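Local coordinates for mRNA-binding protein PUF3 (Saccharomyces cerevisiae, PDB 3K49) that binds the 3'-UTRs of mRNAs for mitochondrial proteins through its Pumilio RNA-binding domain, promoting deadenylation and decay of COX17 mRNA and localizing its targets near mitochondria, at residues S265-V268 / E269-L273; N253-V256 / E257-H261; F312-Y315 / V316-L320; Y274-K277 / N278-D281; K210-I213 / P214-I217. All coordinates share one frame; numbering follows the deposited sequence.

Interaction 1 (S265-V268 / E269-L273). With nucleotides of chain B.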
# COMPACT_ATOMS: atom_id res chain seq x y z
N SER A 265 -3.97 4.81 17.48
CA SER A 265 -3.23 3.85 18.30
C SER A 265 -2.11 3.20 17.50
O SER A 265 -1.06 2.87 18.04
CB SER A 265 -4.15 2.78 18.89
OG SER A 265 -4.79 2.02 17.88
N ASN A 266 -2.34 2.99 16.20
CA ASN A 266 -1.31 2.44 15.32
C ASN A 266 -0.15 3.41 15.14
O ASN A 266 1.00 3.00 14.99
CB ASN A 266 -1.89 2.06 13.95
CG ASN A 266 -2.91 0.93 14.03
OD1 ASN A 266 -2.57 -0.22 14.31
ND2 ASN A 266 -4.17 1.26 13.76
N VAL A 267 -0.44 4.71 15.15
CA VAL A 267 0.61 5.71 15.03
C VAL A 267 1.48 5.78 16.29
O VAL A 267 2.69 6.01 16.21
CB VAL A 267 0.04 7.09 14.68
CG1 VAL A 267 1.07 8.17 14.98
CG2 VAL A 267 -0.34 7.13 13.19
N VAL A 268 0.88 5.54 17.44
CA VAL A 268 1.67 5.52 18.66
C VAL A 268 2.62 4.32 18.65
O VAL A 268 3.75 4.41 19.11
CB VAL A 268 0.79 5.49 19.94
CG1 VAL A 268 1.67 5.57 21.18
CG2 VAL A 268 -0.23 6.62 19.94
N GLU A 269 2.16 3.20 18.11
CA GLU A 269 3.01 2.01 18.06
C GLU A 269 4.23 2.24 17.18
O GLU A 269 5.34 1.87 17.54
CB GLU A 269 2.24 0.80 17.56
CG GLU A 269 1.13 0.32 18.47
CD GLU A 269 0.54 -1.00 17.99
OE1 GLU A 269 -0.70 -1.10 17.84
OE2 GLU A 269 1.33 -1.95 17.73
N LYS A 270 4.02 2.85 16.02
CA LYS A 270 5.13 3.11 15.10
C LYS A 270 6.05 4.14 15.71
O LYS A 270 7.27 4.07 15.51
CB LYS A 270 4.61 3.61 13.75
CG LYS A 270 3.81 2.57 13.00
CD LYS A 270 4.70 1.38 12.60
CE LYS A 270 3.87 0.11 12.39
NZ LYS A 270 3.05 -0.23 13.61
N SER A 271 5.48 5.10 16.43
CA SER A 271 6.25 6.15 17.08
C SER A 271 7.30 5.53 17.96
O SER A 271 8.48 5.83 17.82
CB SER A 271 5.35 7.05 17.93
OG SER A 271 4.45 7.80 17.13
N ILE A 272 6.86 4.66 18.86
CA ILE A 272 7.78 4.04 19.82
C ILE A 272 8.63 2.93 19.17
O ILE A 272 9.71 2.60 19.66
CB ILE A 272 7.05 3.53 21.08
CG1 ILE A 272 6.10 2.39 20.75
CG2 ILE A 272 6.25 4.65 21.75
CD1 ILE A 272 5.19 2.04 21.91
N LEU A 273 8.15 2.39 18.06
CA LEU A 273 8.89 1.37 17.34
C LEU A 273 10.01 1.96 16.50
O LEU A 273 11.12 1.43 16.50
CB LEU A 273 7.95 0.55 16.46
CG LEU A 273 8.62 -0.48 15.56
CD1 LEU A 273 9.53 -1.38 16.37
CD2 LEU A 273 7.59 -1.30 14.81
P G B 4 -9.70 -8.27 16.70
OP1 G B 4 -10.71 -8.46 15.63
OP2 G B 4 -8.46 -9.10 16.71
O5' G B 4 -9.27 -6.74 16.70
C5' G B 4 -10.22 -5.73 17.02
C4' G B 4 -9.67 -4.38 16.64
O4' G B 4 -8.48 -4.11 17.42
C3' G B 4 -9.17 -4.30 15.21
O3' G B 4 -10.24 -4.10 14.30
C2' G B 4 -8.18 -3.14 15.27
O2' G B 4 -8.78 -1.86 15.16
C1' G B 4 -7.58 -3.32 16.66
N9 G B 4 -6.28 -3.98 16.66
C8 G B 4 -5.99 -5.30 16.43
N7 G B 4 -4.71 -5.56 16.50
C5 G B 4 -4.13 -4.33 16.79
C6 G B 4 -2.78 -3.98 16.98
O6 G B 4 -1.78 -4.71 16.94
N1 G B 4 -2.64 -2.62 17.24
C2 G B 4 -3.68 -1.73 17.33
N2 G B 4 -3.37 -0.46 17.60
N3 G B 4 -4.94 -2.05 17.16
C4 G B 4 -5.09 -3.36 16.90
P U B 5 -10.00 -4.34 12.73
OP1 U B 5 -11.32 -4.28 12.06
OP2 U B 5 -9.12 -5.53 12.57
O5' U B 5 -9.14 -3.06 12.31
C5' U B 5 -8.39 -3.06 11.11
C4' U B 5 -8.50 -1.69 10.48
O4' U B 5 -7.71 -0.75 11.23
C3' U B 5 -7.97 -1.56 9.07
O3' U B 5 -8.94 -2.05 8.14
C2' U B 5 -7.82 -0.05 8.97
O2' U B 5 -9.06 0.57 8.75
C1' U B 5 -7.32 0.31 10.38
N1 U B 5 -5.86 0.49 10.50
C2 U B 5 -5.35 1.76 10.33
O2 U B 5 -6.06 2.72 10.08
N3 U B 5 -3.99 1.86 10.45
C4 U B 5 -3.10 0.84 10.70
O4 U B 5 -1.90 1.09 10.73
C5 U B 5 -3.71 -0.44 10.88
C6 U B 5 -5.03 -0.57 10.77
O HOH W 1 0.06 -0.45 14.53

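Interaction 2 (N253-V256 / E257-H261)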
# COMPACT_ATOMS: atom_id res chain seq x y z
N ASN A 253 2.34 14.81 23.18
CA ASN A 253 1.33 15.66 23.81
C ASN A 253 -0.05 14.99 23.98
O ASN A 253 -0.92 15.51 24.68
CB ASN A 253 1.16 16.96 23.02
CG ASN A 253 2.44 17.77 22.95
OD1 ASN A 253 3.25 17.74 23.87
ND2 ASN A 253 2.62 18.50 21.84
N ASN A 254 -0.25 13.84 23.34
CA ASN A 254 -1.57 13.21 23.34
C ASN A 254 -1.54 11.71 23.57
O ASN A 254 -2.48 11.00 23.20
CB ASN A 254 -2.26 13.48 22.00
CG ASN A 254 -2.54 14.94 21.79
OD1 ASN A 254 -3.56 15.46 22.25
ND2 ASN A 254 -1.63 15.63 21.10
N VAL A 255 -0.46 11.24 24.18
CA VAL A 255 -0.18 9.82 24.20
C VAL A 255 -1.40 8.98 24.55
O VAL A 255 -1.69 7.99 23.89
CB VAL A 255 0.89 9.47 25.21
CG1 VAL A 255 1.08 7.96 25.23
CG2 VAL A 255 2.19 10.16 24.84
N VAL A 256 -2.09 9.38 25.60
CA VAL A 256 -3.18 8.56 26.09
C VAL A 256 -4.40 8.56 25.17
O VAL A 256 -4.96 7.49 24.90
CB VAL A 256 -3.58 8.94 27.53
CG1 VAL A 256 -4.87 8.24 27.95
CG2 VAL A 256 -2.44 8.58 28.47
N GLU A 257 -4.81 9.73 24.68
CA GLU A 257 -6.02 9.81 23.85
C GLU A 257 -5.83 9.09 22.52
O GLU A 257 -6.73 8.39 22.05
CB GLU A 257 -6.43 11.27 23.59
CG GLU A 257 -7.84 11.38 22.99
CD GLU A 257 -7.95 12.41 21.86
OE1 GLU A 257 -7.52 13.56 22.07
OE2 GLU A 257 -8.48 12.07 20.77
N TYR A 258 -4.67 9.27 21.90
CA TYR A 258 -4.36 8.55 20.67
C TYR A 258 -4.35 7.04 20.89
O TYR A 258 -4.92 6.29 20.10
CB TYR A 258 -3.02 9.00 20.10
CG TYR A 258 -3.04 10.41 19.55
CD1 TYR A 258 -1.86 11.06 19.25
CD2 TYR A 258 -4.23 11.08 19.32
CE1 TYR A 258 -1.86 12.34 18.73
CE2 TYR A 258 -4.24 12.37 18.79
CZ TYR A 258 -3.04 12.99 18.51
OH TYR A 258 -2.99 14.27 18.00
N SER A 259 -3.73 6.60 21.98
CA SER A 259 -3.67 5.18 22.29
C SER A 259 -5.06 4.55 22.38
O SER A 259 -5.22 3.35 22.18
CB SER A 259 -2.91 4.94 23.60
OG SER A 259 -1.56 5.36 23.48
N LYS A 260 -6.06 5.37 22.69
CA LYS A 260 -7.42 4.88 22.85
C LYS A 260 -8.23 5.08 21.57
O LYS A 260 -9.44 4.82 21.53
CB LYS A 260 -8.10 5.59 24.02
CG LYS A 260 -7.45 5.30 25.38
CD LYS A 260 -8.03 6.17 26.48
CE LYS A 260 -9.51 5.88 26.70
NZ LYS A 260 -10.10 6.72 27.76
N HIS A 261 -7.54 5.55 20.54
CA HIS A 261 -8.13 5.86 19.25
C HIS A 261 -7.87 4.69 18.30
O HIS A 261 -6.74 4.22 18.17
CB HIS A 261 -7.50 7.14 18.71
CG HIS A 261 -8.24 7.73 17.55
ND1 HIS A 261 -8.46 7.05 16.39
CD2 HIS A 261 -8.77 8.97 17.38
CE1 HIS A 261 -9.12 7.84 15.54
NE2 HIS A 261 -9.31 8.99 16.12

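Interaction 3 (F312-Y315 / V316-L320). With nucleotides of chain B.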
# COMPACT_ATOMS: atom_id res chain seq x y z
N PHE A 312 -7.88 -0.48 22.42
CA PHE A 312 -6.76 -0.15 21.54
C PHE A 312 -5.46 0.08 22.31
O PHE A 312 -4.39 -0.36 21.88
CB PHE A 312 -7.10 1.08 20.70
CG PHE A 312 -8.42 0.98 20.01
CD1 PHE A 312 -8.65 -0.01 19.07
CD2 PHE A 312 -9.44 1.87 20.29
CE1 PHE A 312 -9.88 -0.12 18.42
CE2 PHE A 312 -10.67 1.77 19.65
CZ PHE A 312 -10.89 0.77 18.71
N ALA A 313 -5.56 0.76 23.45
CA ALA A 313 -4.38 1.14 24.22
C ALA A 313 -3.58 -0.04 24.75
O ALA A 313 -2.36 0.05 24.89
CB ALA A 313 -4.76 2.08 25.34
N ASN A 314 -4.25 -1.16 25.02
CA ASN A 314 -3.54 -2.35 25.50
C ASN A 314 -2.42 -2.83 24.56
O ASN A 314 -1.42 -3.36 25.02
CB ASN A 314 -4.51 -3.49 25.83
CG ASN A 314 -4.98 -4.23 24.59
OD1 ASN A 314 -4.21 -4.91 23.93
ND2 ASN A 314 -6.26 -4.09 24.27
N TYR A 315 -2.60 -2.62 23.25
CA TYR A 315 -1.58 -2.99 22.26
C TYR A 315 -0.36 -2.08 22.37
O TYR A 315 0.78 -2.53 22.25
CB TYR A 315 -2.13 -2.91 20.83
CG TYR A 315 -3.24 -3.89 20.52
CD1 TYR A 315 -4.55 -3.45 20.36
CD2 TYR A 315 -2.99 -5.25 20.38
CE1 TYR A 315 -5.57 -4.33 20.08
CE2 TYR A 315 -4.01 -6.14 20.10
CZ TYR A 315 -5.30 -5.67 19.95
OH TYR A 315 -6.32 -6.55 19.67
N VAL A 316 -0.62 -0.80 22.59
CA VAL A 316 0.46 0.16 22.79
C VAL A 316 1.25 -0.16 24.05
O VAL A 316 2.45 0.11 24.14
CB VAL A 316 -0.06 1.61 22.86
CG1 VAL A 316 1.08 2.58 23.04
CG2 VAL A 316 -0.85 1.95 21.60
N ILE A 317 0.57 -0.75 25.04
CA ILE A 317 1.23 -1.17 26.27
C ILE A 317 2.11 -2.38 26.01
O ILE A 317 3.30 -2.39 26.37
CB ILE A 317 0.21 -1.52 27.38
CG1 ILE A 317 -0.62 -0.29 27.76
CG2 ILE A 317 0.93 -2.06 28.60
CD1 ILE A 317 0.15 0.77 28.52
N GLN A 318 1.53 -3.40 25.39
CA GLN A 318 2.29 -4.57 24.95
C GLN A 318 3.54 -4.13 24.18
O GLN A 318 4.65 -4.57 24.47
CB GLN A 318 1.43 -5.48 24.07
CG GLN A 318 0.08 -5.83 24.65
CD GLN A 318 -0.68 -6.84 23.81
OE1 GLN A 318 -0.07 -7.70 23.18
NE2 GLN A 318 -2.00 -6.73 23.80
N LYS A 319 3.33 -3.25 23.21
CA LYS A 319 4.41 -2.72 22.40
C LYS A 319 5.50 -2.09 23.27
O LYS A 319 6.69 -2.33 23.06
CB LYS A 319 3.87 -1.68 21.42
CG LYS A 319 4.76 -1.42 20.21
CD LYS A 319 4.69 -2.57 19.22
CE LYS A 319 5.33 -2.22 17.88
NZ LYS A 319 4.32 -1.96 16.80
N LEU A 320 5.09 -1.31 24.26
CA LEU A 320 6.05 -0.65 25.15
C LEU A 320 6.90 -1.67 25.90
O LEU A 320 8.11 -1.49 26.06
CB LEU A 320 5.34 0.26 26.15
CG LEU A 320 5.10 1.69 25.68
CD1 LEU A 320 4.44 2.51 26.79
CD2 LEU A 320 6.40 2.34 25.23
P G B 4 -9.70 -8.27 16.70
OP1 G B 4 -10.71 -8.46 15.63
OP2 G B 4 -8.46 -9.10 16.71
O5' G B 4 -9.27 -6.74 16.70
C5' G B 4 -10.22 -5.73 17.02
C4' G B 4 -9.67 -4.38 16.64
O4' G B 4 -8.48 -4.11 17.42
C3' G B 4 -9.17 -4.30 15.21
O3' G B 4 -10.24 -4.10 14.30
C2' G B 4 -8.18 -3.14 15.27
O2' G B 4 -8.78 -1.86 15.16
C1' G B 4 -7.58 -3.32 16.66
N9 G B 4 -6.28 -3.98 16.66
C8 G B 4 -5.99 -5.30 16.43
N7 G B 4 -4.71 -5.56 16.50
C5 G B 4 -4.13 -4.33 16.79
C6 G B 4 -2.78 -3.98 16.98
O6 G B 4 -1.78 -4.71 16.94
N1 G B 4 -2.64 -2.62 17.24
C2 G B 4 -3.68 -1.73 17.33
N2 G B 4 -3.37 -0.46 17.60
N3 G B 4 -4.94 -2.05 17.16
C4 G B 4 -5.09 -3.36 16.90
P U B 3 -8.26 -12.87 19.82
OP1 U B 3 -8.89 -13.48 18.62
OP2 U B 3 -6.79 -12.89 19.96
O5' U B 3 -8.78 -11.36 19.94
C5' U B 3 -10.17 -11.06 20.05
C4' U B 3 -10.37 -9.57 20.27
O4' U B 3 -9.86 -9.18 21.58
C3' U B 3 -9.64 -8.66 19.29
O3' U B 3 -10.42 -8.47 18.11
C2' U B 3 -9.51 -7.36 20.09
O2' U B 3 -10.69 -6.58 20.07
C1' U B 3 -9.25 -7.90 21.49
N1 U B 3 -7.82 -8.06 21.84
C2 U B 3 -7.17 -7.00 22.45
O2 U B 3 -7.72 -5.94 22.70
N3 U B 3 -5.86 -7.22 22.76
C4 U B 3 -5.13 -8.37 22.53
O4 U B 3 -3.96 -8.44 22.91
C5 U B 3 -5.86 -9.42 21.89
C6 U B 3 -7.15 -9.23 21.57

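Interaction 4 (Y274-K277 / N278-D281)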
# COMPACT_ATOMS: atom_id res chain seq x y z
N TYR A 274 9.73 3.04 15.79
CA TYR A 274 10.72 3.61 14.87
C TYR A 274 11.34 4.94 15.30
O TYR A 274 12.23 5.46 14.63
CB TYR A 274 10.13 3.73 13.46
CG TYR A 274 9.83 2.37 12.86
CD1 TYR A 274 10.85 1.45 12.65
CD2 TYR A 274 8.53 2.01 12.53
CE1 TYR A 274 10.58 0.20 12.12
CE2 TYR A 274 8.26 0.76 11.99
CZ TYR A 274 9.29 -0.14 11.78
OH TYR A 274 9.01 -1.38 11.25
N GLY A 275 10.89 5.50 16.41
CA GLY A 275 11.49 6.72 16.91
C GLY A 275 12.89 6.49 17.48
O GLY A 275 13.20 5.40 17.96
N SER A 276 13.73 7.52 17.42
CA SER A 276 15.07 7.47 17.99
C SER A 276 15.03 7.26 19.51
O SER A 276 13.97 7.28 20.13
CB SER A 276 15.84 8.76 17.67
OG SER A 276 15.28 9.88 18.34
N LYS A 277 16.20 7.03 20.11
CA LYS A 277 16.30 6.84 21.55
C LYS A 277 15.57 7.95 22.30
O LYS A 277 14.75 7.68 23.19
CB LYS A 277 17.78 6.78 21.97
CG LYS A 277 18.72 7.62 21.11
CD LYS A 277 18.86 9.05 21.63
CE LYS A 277 18.89 10.06 20.49
NZ LYS A 277 19.88 9.74 19.42
N ASN A 278 15.87 9.19 21.94
CA ASN A 278 15.29 10.36 22.60
C ASN A 278 13.79 10.49 22.35
O ASN A 278 13.01 10.65 23.28
CB ASN A 278 16.02 11.64 22.15
CG ASN A 278 15.86 12.79 23.13
OD1 ASN A 278 14.83 12.92 23.79
ND2 ASN A 278 16.88 13.63 23.22
N GLN A 279 13.39 10.43 21.08
CA GLN A 279 11.98 10.53 20.70
C GLN A 279 11.15 9.51 21.48
O GLN A 279 10.04 9.80 21.93
CB GLN A 279 11.83 10.34 19.19
CG GLN A 279 12.47 11.45 18.39
CD GLN A 279 12.67 11.10 16.94
OE1 GLN A 279 12.64 9.93 16.57
NE2 GLN A 279 12.88 12.11 16.10
N LYS A 280 11.71 8.32 21.65
CA LYS A 280 11.01 7.23 22.32
C LYS A 280 10.83 7.51 23.81
O LYS A 280 9.76 7.27 24.39
CB LYS A 280 11.76 5.92 22.12
CG LYS A 280 11.15 4.73 22.84
CD LYS A 280 11.91 3.45 22.46
CE LYS A 280 12.26 3.44 20.97
NZ LYS A 280 12.85 2.14 20.53
N ASP A 281 11.88 8.03 24.44
CA ASP A 281 11.84 8.33 25.86
C ASP A 281 10.90 9.49 26.10
O ASP A 281 10.19 9.54 27.11
CB ASP A 281 13.25 8.63 26.38
CG ASP A 281 14.16 7.40 26.38
OD1 ASP A 281 13.76 6.36 26.95
OD2 ASP A 281 15.26 7.47 25.79

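Interaction 5 (K210-I213 / P214-I217)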
# COMPACT_ATOMS: atom_id res chain seq x y z
N LYS A 210 2.41 19.56 7.09
CA LYS A 210 3.01 19.84 8.38
C LYS A 210 2.19 20.77 9.29
O LYS A 210 2.59 21.03 10.41
CB LYS A 210 4.43 20.38 8.20
CG LYS A 210 4.55 21.74 7.52
CD LYS A 210 5.98 22.29 7.69
CE LYS A 210 6.17 23.61 6.96
NZ LYS A 210 7.59 23.92 6.72
N ASP A 211 1.04 21.23 8.80
CA ASP A 211 0.14 22.04 9.63
C ASP A 211 -1.07 21.22 10.08
O ASP A 211 -1.94 21.73 10.77
CB ASP A 211 -0.34 23.30 8.89
CG ASP A 211 0.77 24.33 8.69
OD1 ASP A 211 0.60 25.22 7.83
OD2 ASP A 211 1.82 24.25 9.38
N PHE A 212 -1.09 19.94 9.72
CA PHE A 212 -2.29 19.13 9.92
C PHE A 212 -2.05 17.75 10.51
O PHE A 212 -2.93 16.89 10.41
CB PHE A 212 -3.04 19.01 8.60
CG PHE A 212 -3.39 20.34 8.01
CD1 PHE A 212 -4.32 21.17 8.65
CD2 PHE A 212 -2.79 20.78 6.85
CE1 PHE A 212 -4.65 22.42 8.12
CE2 PHE A 212 -3.11 22.03 6.31
CZ PHE A 212 -4.05 22.85 6.95
N ILE A 213 -0.89 17.54 11.12
CA ILE A 213 -0.52 16.24 11.69
C ILE A 213 -1.56 15.66 12.63
O ILE A 213 -1.81 14.45 12.59
CB ILE A 213 0.79 16.33 12.49
CG1 ILE A 213 1.96 16.68 11.57
CG2 ILE A 213 1.05 15.02 13.23
CD1 ILE A 213 3.24 17.02 12.31
N PRO A 214 -2.16 16.51 13.51
CA PRO A 214 -3.26 16.04 14.35
C PRO A 214 -4.43 15.42 13.58
O PRO A 214 -4.95 14.39 14.00
CB PRO A 214 -3.73 17.32 15.07
CG PRO A 214 -2.52 18.19 15.14
CD PRO A 214 -1.71 17.87 13.88
N TYR A 215 -4.86 16.03 12.48
CA TYR A 215 -5.95 15.44 11.70
C TYR A 215 -5.49 14.16 11.03
O TYR A 215 -6.19 13.15 11.06
CB TYR A 215 -6.50 16.41 10.66
CG TYR A 215 -6.80 17.78 11.21
CD1 TYR A 215 -5.95 18.85 10.97
CD2 TYR A 215 -7.93 17.99 12.00
CE1 TYR A 215 -6.21 20.12 11.49
CE2 TYR A 215 -8.20 19.25 12.53
CZ TYR A 215 -7.35 20.31 12.27
OH TYR A 215 -7.62 21.55 12.78
N LEU A 216 -4.30 14.20 10.43
CA LEU A 216 -3.75 13.03 9.73
C LEU A 216 -3.62 11.83 10.65
O LEU A 216 -3.96 10.72 10.28
CB LEU A 216 -2.41 13.36 9.08
CG LEU A 216 -2.52 14.42 7.98
CD1 LEU A 216 -1.22 15.19 7.83
CD2 LEU A 216 -2.95 13.80 6.67
N ILE A 217 -3.13 12.05 11.87
CA ILE A 217 -2.90 10.93 12.77
C ILE A 217 -4.18 10.15 13.07
O ILE A 217 -4.16 8.94 13.30
CB ILE A 217 -2.23 11.40 14.07
CG1 ILE A 217 -0.79 11.83 13.78
CG2 ILE A 217 -2.28 10.32 15.15
CD1 ILE A 217 -0.02 12.22 15.06

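Interaction 1 (S265-V268 / E269-L273)
Val267 O is gripped twice by Ser271, whose OG donates to it at 2.7 Å and whose backbone N at 2.9 Å, the two donors arriving from opposite faces of the carbonyl plane. Ser271 can reach back one turn because its OG lies beside its own backbone N (chi1 -67°). Both segments belong to helix 264-274 of Pumilio repeat 7, an RNA-reading helix of the PUF fold, and ordinary helical bonds join Glu269 to Ser265 and Ile272 to Val268. Ser265 and Glu269, one turn apart, point out of it at the edge of G4 of chain B, as in the serine-glutamate pairs with which PUF proteins select guanine. A single carboxylate oxygen, Glu269 OE1, accepts from both N1 and N2 of the base, at 2.5 and 2.8 Å, while Ser265 OG takes N2 as well, at 2.9 Å. The other carboxylate oxygen, OE2, is salt-bridged to Lys319, which probably helps keep the group ionised and holds it turned to the base. Asn266 sits between the bases of G4 and U5 of chain B, its ND2 3.3 Å from C4 of U5. Away from the RNA, Val267 and Val268 pack on helix 238-252. At the oxygen end of the Asn266 amide, a water donates to OD1 at 2.6 Å and accepts a weak bond from Lys270 NZ.

Interaction 2 (N253-V256 / E257-H261)
Asn254 lays its CB over the centre of the Tyr258 ring, 3.5 Å from the centroid and 14° off the ring normal, a close CH-pi contact four residues along the chain. With Tyr258 CG beside its backbone N, anti to the carbonyl carbon (chi1 -70°), the ring swings back under Asn254. The backbone closes the same turn, Tyr258 N donating to Asn254 O at 3.1 Å in a nearly straight bond of 172°. The ND2 of Asn254 is held by Thr250 O. Equally tight is the next turn, where Val255 O accepts from Ser259 N at 3.1 Å and from Ser259 OG at 2.7 Å, on opposite faces of the carbonyl. These bonds build the short helix 255-259 of Pumilio repeat 7, packed through Tyr258 and Ser259 on Val268 of the following helix 264-274. With Tyr258 cut back to an alanine, Asn254 CB would probably lose the ring face beneath it, and a gap is likely to open beside Ile217 and Val268. The outer side is looser: Glu257 and Lys260 are exposed, Lys260 N makes a weak bond to Val256 O, and the aliphatic chain of Lys260 runs beside Val256, with Lys260 CD 4.1 Å from Val256 CG1.

Interaction 3 (F312-Y315 / V316-L320)
Asn314 and Gln318 lie side by side one helical turn apart, their amide planes only 19° from coplanar, and hydrogen bonds join them to each other and to U3 of chain B. Gln318 NE2 donates to Asn314 OD1 at 2.9 Å and to O4 of U3 at 2.7 Å. Asn314 uses both ends of its amide on the same base: OD1 accepts from N3 of U3 at 3.1 Å in an almost straight bond, and ND2 donates to O2 at 2.8 Å. The uracil edge is thus read at three points, as in the asparagine-glutamine pairs with which PUF repeats select uracil. Asn314 OD1, shared between Gln318 and the base, is fixed by two donors; with CG between the backbone N and the carbonyl carbon (chi1 79°), the amide is brought up to the base. Backbone bonds, such as Gln318 N to Asn314 O, keep the spacing.

The aromatic contacts are of another kind. Tyr315 places one ring face over the base of G4, with CE1 3.4 Å from C4; the opposite face lies under Asn314 OD1, and U3 comes up obliquely to the hydroxyl end. Phe312 approaches the ribose of G4.

Helix 313-323, of Pumilio repeat 8, packs between helix 355-364, touched by Ile317 and Gln318, and helix 264-274 of repeat 7, met by Val316 and Leu320, with Met307 of helix 303-308 against Ala313.

Interaction 4 (Y274-K277 / N278-D281)
Gln279 folds back along Ser276, three residues earlier, and most of its atoms meet it. Its CB lies 3.6 Å from Ser276 OG. CG, set beside the backbone N of Gln279 by a chi1 of -66°, comes to 3.2 Å from Ser276 OG, and from there the chain runs on extended, CD still level with the hydroxyl. At the tip, OE1 accepts from Ser276 N at 2.8 Å, with an N-H...O angle of 165°; the donor is tilted from the plane of the amide. OE1 also lies against the CA of Gly275, at 3.4 Å. NE2 turns to Gln245 of helix 238-252, so both ends of the amide are held and its rotation is probably fixed.

The hydroxyl answers in kind: Gln279 N donates to Ser276 OG, though weakly at 3.4 Å. Ser276 also starts the main-chain series, its O accepting from Lys280 N at 2.9 Å, followed by Asp281 N to Lys277 O. The chain of Lys280 runs back across the turn, its CE packing on Gly275 O, whereas Lys277 and Asn278 lie at the exposed surface. With one side-chain-to-backbone bond each way, that to Ser276 OG weak, Ser276 and Gln279 form a capping box at the start of helix 277-284, just after Gly275 has ended helix 264-274 in Pumilio repeat 7.

Interaction 5 (K210-I213 / P214-I217)
Ile213 and Ile217 meet one helical turn apart, CG2 of Ile213 lying 3.5 Å from CD1 of Ile217, and both side chains are buried. The contact follows from Ile213's chi1 of -65°, which leaves CG2 anti to the backbone N and directed along the helix. A valine in place of Ile217 lacks CD1, and Ile213 CG2 would probably lose its closest side-chain neighbour here, opening a small gap between the two. Next outward, Leu216 CD1 approaches Phe212 CB, and beyond it the rings of Phe212 and Tyr215 meet rim to rim, centroids 6.0 Å apart and planes at 43°, with Tyr215 CE1 at the edge of the Phe212 ring.

The polar edge is main chain: Leu216 N donates to Phe212 O at 3.0 Å, nearly along the C=O axis, and Ile217 N to Ile213 O at 2.8 Å. Pro214, which has no N-H to offer, stands in the first turn, where no helical carbonyl needs one. In helix 213-218 of Pumilio repeat 6, Leu216 touches Tyr178 and Ser181 of helix 177-181, Ile217 lies against helices 222-230 and 264-274, and Ile213 sits beside helix 238-252.

In the fold
Interactions 1 and 3 carry the RNA reading: their centres are 9 Å apart, and the base of G4 of chain B is held at its edge by interaction 1 and covered by Tyr315 of interaction 3. Val268 CG1 and Val316 CG1, 3.6 Å apart, pack the two reading helices together. Interaction 2 packs against both, placing Tyr258 CB 3.7 Å from Val268 CG2 and Ser259 O 3.3 Å from Phe312 CB. Interaction 4 lies at the other end of helix 264-274, nearest atoms about 10 Å from the RNA, while interaction 5, in the preceding repeat, joins interaction 1 through Ile217 CG2 and Val267 CG1 at 4.0 Å.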